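Local coordinates for nucleoprotein (Human coronavirus NL63, PDB 5N4K) that probably packages the viral RNA genome into a helical ribonucleocapsid, here represented by its N-terminal RNA-binding domain, at residues M33-S38 and P84-Y89; R45-N50 and P143-V148. All blocks are in the same frame, centred on the assembly; numbering follows the deposited sequence. Where two conformers were deposited one is given.

Contact 1 (M33-S38 and P84-Y89); sequences MPLLVS and PKVHFY. With SO4 (sulfate ion), chain F.
Pro84 opens the pairing by accepting a hydrogen bond from Val37 N at its carbonyl O (3.0 Å), while its ring carbon CG packs against Val37 CB. Pro84 also packs against Phe26 of the second subunit. Lys85 forms a non-hydrogen-bonded pair with Leu36; its CA lies 3.2 Å from Leu35 O, a bent CA-H...O contact, and its CG lies 3.7 Å from Leu36 CD1. With the chain extended beyond CG, Lys85 runs past the Pro34 ring and NZ reaches O2 of a sulfate, probably from the crystallisation liquor, at 2.6 Å. Gln69 and Arg71 of the neighbouring strand also bind sulfate here. Val86 and Leu35 form a hydrogen-bonded pair: Val86 N to Leu35 O is 2.9 Å, and Leu35 N to Val86 O is 3.0 Å. On the other face of the sheet Val86 CG2 touches Leu35 CB. His87 lies alongside Pro34, whose CB sits over one ring face, 3.7 Å from the centroid, in a CH-pi contact; NE2 is hydrogen-bonded to Gln69 OE1. At Phe88 direct pairing gives way to a water that accepts from Phe88 N and donates to Met33 O. This is antiparallel pairing within the central sheet of the coronavirus nucleocapsid N-terminal domain.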
loop_
_atom_site.group_PDB
_atom_site.type_symbol
_atom_site.label_atom_id
_atom_site.label_comp_id
_atom_site.label_asym_id
_atom_site.label_seq_id
_atom_site.Cartn_x
_atom_site.Cartn_y
_atom_site.Cartn_z
ATOM N N MET A 33 -0.957 -3.326 15.914
ATOM C CA MET A 33 0.412 -2.981 15.696
ATOM C C MET A 33 1.044 -3.860 14.634
ATOM O O MET A 33 0.670 -5.033 14.501
ATOM C CB MET A 33 1.220 -3.093 17.032
ATOM C CG MET A 33 0.874 -1.946 18.022
ATOM S SD MET A 33 1.258 -0.303 17.458
ATOM C CE MET A 33 3.063 -0.302 17.565
ATOM N N PRO A 34 2.036 -3.353 13.914
ATOM C CA PRO A 34 2.762 -4.187 12.937
ATOM C C PRO A 34 3.685 -5.176 13.594
ATOM O O PRO A 34 4.047 -5.067 14.790
ATOM C CB PRO A 34 3.535 -3.185 12.116
ATOM C CG PRO A 34 3.764 -2.026 13.054
ATOM C CD PRO A 34 2.589 -2.000 13.948
ATOM N N LEU A 35 4.155 -6.138 12.790
ATOM C CA LEU A 35 5.295 -6.953 13.121
ATOM C C LEU A 35 6.470 -6.415 12.308
ATOM O O LEU A 35 6.329 -5.830 11.200
ATOM C CB LEU A 35 5.100 -8.418 12.784
ATOM C CG LEU A 35 3.835 -8.994 13.362
ATOM C CD1 LEU A 35 3.699 -10.467 12.861
ATOM C CD2 LEU A 35 3.801 -8.881 14.843
ATOM N N LEU A 36 7.686 -6.707 12.820
ATOM C CA LEU A 36 8.908 -6.421 12.145
ATOM C C LEU A 36 9.484 -7.750 11.589
ATOM O O LEU A 36 9.496 -8.743 12.301
ATOM C CB LEU A 36 9.849 -5.790 13.232
ATOM C CG LEU A 36 11.001 -5.089 12.646
ATOM C CD1 LEU A 36 10.597 -3.774 11.944
ATOM C CD2 LEU A 36 11.973 -4.818 13.818
ATOM N N VAL A 37 9.993 -7.718 10.367
ATOM C CA VAL A 37 10.594 -8.900 9.747
ATOM C C VAL A 37 12.088 -8.710 9.714
ATOM O O VAL A 37 12.595 -7.956 8.882
ATOM C CB VAL A 37 10.075 -9.135 8.344
ATOM C CG1 VAL A 37 10.531 -10.488 7.864
ATOM C CG2 VAL A 37 8.568 -9.183 8.311
ATOM N N SER A 38 12.789 -9.371 10.658
ATOM C CA SER A 38 14.243 -9.227 10.710
ATOM C C SER A 38 14.885 -10.371 9.884
ATOM O O SER A 38 14.194 -11.097 9.091
ATOM C CB SER A 38 14.670 -9.141 12.170
ATOM O OG SER A 38 14.069 -7.962 12.771
ATOM N N PRO A 84 11.626 -4.699 7.042
ATOM C CA PRO A 84 10.266 -4.282 6.692
ATOM C C PRO A 84 9.299 -4.484 7.825
ATOM O O PRO A 84 9.534 -5.300 8.715
ATOM C CB PRO A 84 9.905 -5.158 5.487
ATOM C CG PRO A 84 10.827 -6.246 5.505
ATOM C CD PRO A 84 12.084 -5.824 6.220
ATOM N N LYS A 85 8.206 -3.739 7.812
ATOM C CA LYS A 85 7.105 -3.978 8.688
ATOM C C LYS A 85 5.963 -4.641 7.894
ATOM O O LYS A 85 5.886 -4.542 6.687
ATOM C CB LYS A 85 6.595 -2.709 9.351
ATOM C CG LYS A 85 7.508 -2.231 10.494
ATOM C CD LYS A 85 7.042 -0.882 11.019
ATOM C CE LYS A 85 8.059 -0.451 12.048
ATOM N NZ LYS A 85 7.796 0.947 12.517
ATOM N N VAL A 86 5.146 -5.393 8.617
ATOM C CA VAL A 86 3.918 -5.950 8.052
ATOM C C VAL A 86 2.736 -5.564 8.914
ATOM O O VAL A 86 2.804 -5.620 10.154
ATOM C CB VAL A 86 4.012 -7.492 7.863
ATOM C CG1 VAL A 86 4.965 -7.851 6.744
ATOM C CG2 VAL A 86 4.400 -8.229 9.154
ATOM N N HIS A 87 1.624 -5.214 8.273
ATOM C CA HIS A 87 0.392 -4.857 8.996
ATOM C C HIS A 87 -0.740 -5.785 8.576
ATOM O O HIS A 87 -0.894 -6.071 7.368
ATOM C CB HIS A 87 -0.011 -3.409 8.656
ATOM C CG HIS A 87 1.002 -2.366 8.977
ATOM N ND1 HIS A 87 0.886 -1.591 10.087
ATOM C CD2 HIS A 87 2.075 -1.983 8.315
ATOM C CE1 HIS A 87 1.926 -0.788 10.152
ATOM N NE2 HIS A 87 2.660 -0.979 9.084
ATOM N N PHE A 88 -1.548 -6.217 9.550
ATOM C CA PHE A 88 -2.578 -7.206 9.262
ATOM C C PHE A 88 -3.899 -6.526 8.989
ATOM O O PHE A 88 -4.325 -5.582 9.708
ATOM C CB PHE A 88 -2.789 -8.108 10.499
ATOM C CG PHE A 88 -3.958 -9.039 10.297
ATOM C CD1 PHE A 88 -3.775 -10.201 9.569
ATOM C CD2 PHE A 88 -5.203 -8.738 10.776
ATOM C CE1 PHE A 88 -4.841 -11.044 9.296
ATOM C CE2 PHE A 88 -6.295 -9.565 10.510
ATOM C CZ PHE A 88 -6.095 -10.693 9.761
ATOM N N TYR A 89 -4.624 -7.057 8.022
ATOM C CA TYR A 89 -5.969 -6.637 7.695
ATOM C C TYR A 89 -6.812 -7.868 7.413
ATOM O O TYR A 89 -6.412 -8.794 6.751
ATOM C CB TYR A 89 -5.953 -5.754 6.443
ATOM C CG TYR A 89 -5.132 -4.510 6.592
ATOM C CD1 TYR A 89 -3.789 -4.507 6.259
ATOM C CD2 TYR A 89 -5.741 -3.337 7.042
ATOM C CE1 TYR A 89 -3.016 -3.327 6.416
ATOM C CE2 TYR A 89 -4.954 -2.221 7.196
ATOM C CZ TYR A 89 -3.681 -2.276 6.903
ATOM O OH TYR A 89 -2.867 -1.073 7.024
HETATM S S SO4 F . 8.398 3.584 10.187
HETATM O O1 SO4 F . 9.761 3.522 9.620
HETATM O O2 SO4 F . 7.759 2.260 10.274
HETATM O O3 SO4 F . 7.626 4.271 9.151
HETATM O O4 SO4 F . 8.319 4.172 11.554
HETATM O O HOH W 1 -0.851 -5.089 12.099
#

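Contact 2 (R45-N50 and P143-V148); sequences RVIPRN and PELSVV. With SO4 (sulfate ion), chain J; SO4 (sulfate ion), chain G.
Val46 turns CG1 anti to its own carbonyl carbon (chi1 -60°), which sends that methyl to Glu144 and CG2 to Leu145. In Leu145 the branch at CG gives the two methyls different partners. CD2 meets Val46 CG2 at 4.1 Å, whereas CD1 lies 4.0 Å from Ile47 CG1, the Leu145 and Ile47 side chains crossing at about a right angle, with Pro48 CD more loosely placed beyond. The helix ends here: Ile47 is the first residue to leave helical backbone angles, and its side chain also rests on Val109 and Val111 of strand 108-112. Glu144 bends at chi2 (85°), bringing its CG and CD against Val46 CG1, with Glu144 CD 3.8 Å away. OE2 forms a salt bridge with Lys41. Further along, Arg49 reaches away from Leu145 to two sulfates, also probably from the crystallisation liquor, giving NE to O2 of one at 2.9 Å, in the guanidinium plane, and NH2 to O3 of the other at 2.7 Å. No hydrogen bond joins the two segments, so their cohesion is essentially apolar: aliphatic groups of Val46, Ile47 and Leu145 meet at van der Waals distance, and the one carboxylate bordering them has its charge met by a lysine outside both segments.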
loop_
_atom_site.group_PDB
_atom_site.type_symbol
_atom_site.label_atom_id
_atom_site.label_comp_id
_atom_site.label_asym_id
_atom_site.label_seq_id
_atom_site.Cartn_x
_atom_site.Cartn_y
_atom_site.Cartn_z
ATOM N N ARG A 45 7.762 -16.050 3.120
ATOM C CA ARG A 45 8.414 -17.278 3.570
ATOM C C ARG A 45 8.303 -17.483 5.062
ATOM O O ARG A 45 8.108 -18.605 5.555
ATOM C CB ARG A 45 9.897 -17.235 3.137
ATOM C CG ARG A 45 10.265 -18.214 2.021
ATOM C CD ARG A 45 11.247 -19.286 2.550
ATOM N NE ARG A 45 12.639 -18.957 2.218
ATOM C CZ ARG A 45 13.720 -19.282 2.933
ATOM N NH1 ARG A 45 13.628 -19.940 4.082
ATOM N NH2 ARG A 45 14.906 -18.893 2.498
ATOM N N VAL A 46 8.366 -16.411 5.835
ATOM C CA VAL A 46 8.432 -16.525 7.228
ATOM C C VAL A 46 7.141 -16.461 7.986
ATOM O O VAL A 46 7.020 -16.885 9.135
ATOM C CB VAL A 46 9.501 -15.637 7.914
ATOM C CG1 VAL A 46 10.918 -16.012 7.382
ATOM C CG2 VAL A 46 9.192 -14.205 7.784
ATOM N N ILE A 47 6.114 -15.836 7.395
ATOM C CA ILE A 47 4.895 -15.679 8.088
ATOM C C ILE A 47 4.066 -16.946 7.954
ATOM O O ILE A 47 3.733 -17.354 6.809
ATOM C CB ILE A 47 4.094 -14.473 7.476
ATOM C CG1 ILE A 47 4.824 -13.168 7.760
ATOM C CG2 ILE A 47 2.630 -14.490 7.921
ATOM C CD1 ILE A 47 4.303 -11.952 7.001
ATOM N N PRO A 48 3.754 -17.652 9.061
ATOM C CA PRO A 48 2.982 -18.925 8.958
ATOM C C PRO A 48 1.614 -18.723 8.314
ATOM O O PRO A 48 0.994 -17.664 8.421
ATOM C CB PRO A 48 2.838 -19.384 10.400
ATOM C CG PRO A 48 4.015 -18.723 11.065
ATOM C CD PRO A 48 4.131 -17.383 10.464
ATOM N N ARG A 49 1.108 -19.819 7.675
ATOM C CA ARG A 49 -0.153 -19.844 6.980
ATOM C C ARG A 49 -1.277 -19.372 7.805
ATOM O O ARG A 49 -2.287 -18.892 7.252
ATOM C CB ARG A 49 -0.436 -21.272 6.505
ATOM C CG ARG A 49 -0.801 -22.260 7.636
ATOM C CD ARG A 49 -1.035 -23.687 7.291
ATOM N NE ARG A 49 -1.348 -24.396 8.497
ATOM C CZ ARG A 49 -2.528 -24.498 9.036
ATOM N NH1 ARG A 49 -3.602 -24.068 8.398
ATOM N NH2 ARG A 49 -2.664 -25.072 10.224
ATOM N N ASN A 50 -1.231 -19.550 9.149
ATOM C CA ASN A 50 -2.330 -19.322 10.001
ATOM C C ASN A 50 -2.037 -18.235 11.058
ATOM O O ASN A 50 -2.699 -18.196 12.100
ATOM C CB ASN A 50 -2.762 -20.609 10.748
ATOM C CG ASN A 50 -1.590 -21.240 11.469
ATOM O OD1 ASN A 50 -0.428 -21.024 11.239
ATOM N ND2 ASN A 50 -1.999 -22.228 12.340
ATOM N N PRO A 143 11.353 -17.038 14.521
ATOM C CA PRO A 143 12.444 -16.184 15.016
ATOM C C PRO A 143 12.580 -14.866 14.277
ATOM O O PRO A 143 13.027 -13.862 14.837
ATOM C CB PRO A 143 13.662 -17.069 14.799
ATOM C CG PRO A 143 13.191 -18.404 14.825
ATOM C CD PRO A 143 11.819 -18.403 14.179
ATOM N N GLU A 144 12.164 -14.826 13.014
ATOM C CA GLU A 144 12.318 -13.603 12.180
ATOM C C GLU A 144 11.236 -12.559 12.375
ATOM O O GLU A 144 11.373 -11.489 11.807
ATOM C CB GLU A 144 12.306 -14.033 10.726
ATOM C CG GLU A 144 13.368 -15.028 10.296
ATOM C CD GLU A 144 13.010 -16.499 10.532
ATOM O OE1 GLU A 144 11.931 -16.870 11.133
ATOM O OE2 GLU A 144 13.941 -17.280 10.134
ATOM N N LEU A 145 10.229 -12.843 13.154
ATOM C CA LEU A 145 9.115 -11.953 13.403
ATOM C C LEU A 145 9.073 -11.451 14.882
ATOM O O LEU A 145 9.293 -12.242 15.801
ATOM C CB LEU A 145 7.744 -12.620 13.117
ATOM C CG LEU A 145 7.545 -12.997 11.662
ATOM C CD1 LEU A 145 6.142 -13.579 11.562
ATOM C CD2 LEU A 145 7.625 -11.797 10.760
ATOM N N SER A 146 8.839 -10.159 15.041
ATOM C CA SER A 146 8.619 -9.594 16.397
ATOM C C SER A 146 7.608 -8.507 16.374
ATOM O O SER A 146 7.387 -7.854 15.343
ATOM C CB SER A 146 9.983 -9.066 16.918
ATOM O OG SER A 146 10.468 -8.011 16.177
ATOM N N VAL A 147 6.912 -8.335 17.468
ATOM C CA VAL A 147 5.934 -7.277 17.519
ATOM C C VAL A 147 6.633 -5.941 17.699
ATOM O O VAL A 147 7.614 -5.808 18.473
ATOM C CB VAL A 147 4.926 -7.465 18.632
ATOM C CG1 VAL A 147 3.992 -6.276 18.684
ATOM C CG2 VAL A 147 4.196 -8.771 18.514
ATOM N N VAL A 148 6.165 -4.944 17.029
ATOM C CA VAL A 148 6.559 -3.574 17.235
ATOM C C VAL A 148 5.685 -3.069 18.427
ATOM O O VAL A 148 4.417 -3.043 18.372
ATOM C CB VAL A 148 6.396 -2.756 15.933
ATOM C CG1 VAL A 148 6.774 -1.310 16.199
ATOM C CG2 VAL A 148 7.243 -3.354 14.816
HETATM S S SO4 J . -5.047 -23.668 12.528
HETATM O O1 SO4 J . -3.696 -23.514 13.076
HETATM O O2 SO4 J . -5.761 -24.641 13.375
HETATM O O3 SO4 J . -5.088 -24.123 11.108
HETATM O O4 SO4 J . -5.628 -22.435 12.330
HETATM S S SO4 G . 2.616 -25.010 8.650
HETATM O O1 SO4 G . 3.579 -26.083 8.944
HETATM O O2 SO4 G . 1.272 -25.210 9.330
HETATM O O3 SO4 G . 3.060 -23.599 9.045
HETATM O O4 SO4 G . 2.647 -24.825 7.223
#

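In the fold
Strand 35-37 is shared by the sheet pairings on both sides of it, and the centres of the two contacts are about 8 Å apart. It pairs with strand 80-90 in contact 1 and, along its other edge, with strand 145-147 of contact 2, an outermost strand within this chain; Leu36 N lies 2.8 Å from Ser146 O and Ser38 N 2.8 Å from Glu144 O, both probable hydrogen bonds. Along the chain the segments alternate: 33-38, 45-50, 84-89, then 143-148. The short helix 43-46 follows strand 35-37 and leads into contact 2, so residues near the C-terminus of the domain close onto its early part. Both contacts thus lie within a single RNA-binding domain, whose antiparallel sheet brings together segments distant in sequence.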